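Phosphogluconate dehydrogenase NAD-binding putative C-terminal domain-containing protein (PDB 4EZB) is of unknown function but is probably an oxidoreductase, with a Rossmann-type dinucleotide-binding domain joined to a helical C-terminal domain. Local coordinates at residues L246-F250 / G304-V308. Residues are numbered along the deposited sequence; the frame is centred on the assembly and turned at random.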
loop_
_atom_site.group_PDB
_atom_site.type_symbol
_atom_site.label_atom_id
_atom_site.label_comp_id
_atom_site.label_asym_id
_atom_site.label_seq_id
_atom_site.Cartn_x
_atom_site.Cartn_y
_atom_site.Cartn_z
ATOM N N LEU A 246 8.218 6.883 7.593
ATOM C CA LEU A 246 8.386 6.294 8.895
ATOM C C LEU A 246 8.623 7.402 9.933
ATOM O O LEU A 246 8.176 7.279 11.065
ATOM C CB LEU A 246 9.546 5.294 8.880
ATOM C CG LEU A 246 9.284 3.782 8.744
ATOM C CD1 LEU A 246 7.945 3.410 8.136
ATOM C CD2 LEU A 246 10.415 3.113 7.980
ATOM N N SER A 247 9.291 8.495 9.556
ATOM C CA SER A 247 9.479 9.600 10.507
ATOM C C SER A 247 8.153 10.312 10.767
ATOM O O SER A 247 7.914 10.822 11.861
ATOM C CB SER A 247 10.541 10.574 10.033
ATOM O OG SER A 247 9.999 11.397 9.040
ATOM N N ARG A 248 7.281 10.304 9.766
ATOM C CA ARG A 248 5.913 10.744 9.920
ATOM C C ARG A 248 5.136 9.861 10.919
ATOM O O ARG A 248 4.383 10.378 11.750
ATOM C CB ARG A 248 5.221 10.742 8.547
ATOM C CG ARG A 248 4.599 12.068 8.155
ATOM C CD ARG A 248 5.611 13.178 7.880
ATOM N NE ARG A 248 5.062 14.467 8.312
ATOM C CZ ARG A 248 4.177 15.195 7.625
ATOM N NH1 ARG A 248 3.735 14.788 6.435
ATOM N NH2 ARG A 248 3.735 16.343 8.129
ATOM N N THR A 249 5.299 8.539 10.824
ATOM C CA THR A 249 4.709 7.608 11.810
ATOM C C THR A 249 5.261 7.873 13.217
ATOM O O THR A 249 4.510 7.846 14.196
ATOM C CB THR A 249 4.974 6.129 11.473
ATOM O OG1 THR A 249 4.739 5.897 10.081
ATOM C CG2 THR A 249 4.069 5.192 12.304
ATOM N N PHE A 250 6.565 8.131 13.311
ATOM C CA PHE A 250 7.198 8.424 14.593
ATOM C C PHE A 250 6.560 9.671 15.227
ATOM O O PHE A 250 5.963 9.595 16.304
ATOM C CB PHE A 250 8.723 8.603 14.426
ATOM C CG PHE A 250 9.446 8.996 15.694
ATOM C CD1 PHE A 250 9.327 8.234 16.858
ATOM C CD2 PHE A 250 10.266 10.115 15.722
ATOM C CE1 PHE A 250 9.990 8.591 18.022
ATOM C CE2 PHE A 250 10.934 10.478 16.888
ATOM C CZ PHE A 250 10.795 9.713 18.036
ATOM N N GLY A 304 17.388 3.584 11.364
ATOM C CA GLY A 304 17.045 3.764 12.778
ATOM C C GLY A 304 15.727 3.146 13.211
ATOM O O GLY A 304 15.709 2.364 14.156
ATOM N N PHE A 305 14.619 3.469 12.526
ATOM C CA PHE A 305 13.277 3.008 12.964
ATOM C C PHE A 305 13.021 1.493 12.840
ATOM O O PHE A 305 12.353 0.871 13.699
ATOM C CB PHE A 305 12.149 3.744 12.205
ATOM C CG PHE A 305 12.244 5.249 12.244
ATOM C CD1 PHE A 305 12.113 5.947 13.436
ATOM C CD2 PHE A 305 12.437 5.971 11.072
ATOM C CE1 PHE A 305 12.197 7.337 13.460
ATOM C CE2 PHE A 305 12.531 7.353 11.086
ATOM C CZ PHE A 305 12.415 8.038 12.284
ATOM N N VAL A 306 13.505 0.922 11.739
ATOM C CA VAL A 306 13.129 -0.430 11.357
ATOM C C VAL A 306 13.561 -1.456 12.408
ATOM O O VAL A 306 12.751 -2.311 12.792
ATOM C CB VAL A 306 13.556 -0.772 9.898
ATOM C CG1 VAL A 306 13.360 -2.249 9.594
ATOM C CG2 VAL A 306 12.724 0.027 8.911
ATOM N N PRO A 307 14.811 -1.362 12.920
ATOM C CA PRO A 307 15.187 -2.353 13.955
ATOM C C PRO A 307 14.337 -2.232 15.210
ATOM O O PRO A 307 14.049 -3.234 15.885
ATOM C CB PRO A 307 16.655 -2.036 14.237
ATOM C CG PRO A 307 17.135 -1.439 12.954
ATOM C CD PRO A 307 15.983 -0.630 12.418
ATOM N N VAL A 308 13.902 -1.013 15.495
ATOM C CA VAL A 308 13.061 -0.800 16.646
ATOM C C VAL A 308 11.689 -1.439 16.422
ATOM O O VAL A 308 11.238 -2.213 17.275
ATOM C CB VAL A 308 12.996 0.679 17.071
ATOM C CG1 VAL A 308 11.865 0.895 18.069
ATOM C CG2 VAL A 308 14.328 1.095 17.677
#
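The ring of Phe305 reaches across to helix 238-268 and lays one face against its backbone at Leu246, whose carbonyl carbon sits over the ring. Leu246, Ser247 and Phe250 each touch a different part of the ring. CD2 of Phe305 meets the CB of Leu246 at 3.7 Å. At the far end CE2 and CZ lie against Ser247, the CB of Ser247 being 3.9 Å from Phe305 CZ. Phe305 CE1 comes within 3.8 Å of Phe250 CB and almost as near to the start of that second ring. The two aromatic rings are neither stacked nor T-shaped: their planes are inclined by 40° and their centroids stand 5.8 Å apart. Phe250 gets there because its CG is anti to the backbone N (chi1 176°), which sends the side chain across that of Phe305 at roughly a right angle.

Beyond the aromatic pair the contact thins to a single methyl pair, Leu246 CD2 and Val306 CG2, 4.0 Å apart with the two side chains passing obliquely. The side-chain contacts are carbon to carbon, and the ring also rests on backbone atoms, Leu246 C and Ser247 N; the hydroxyl of Ser247 bonds back to the carbonyl of Tyr244 in its own helix. Leu296 touches both phenylalanines, Met291 adds to the packing on Phe305, and Ile210 of helix 190-218 lies on Leu246.

The short helical segments cross at 63° with their axes 10.9 Å apart, a wide spacing bridged chiefly by the one phenylalanine. This is buried helix-helix packing, about 25 Å from the centre of the chain: helix 301-312 packs on the long helix 238-268 mainly through Phe305, within an all-helical C-terminal domain consistent with a 6-phosphogluconate dehydrogenase-like fold.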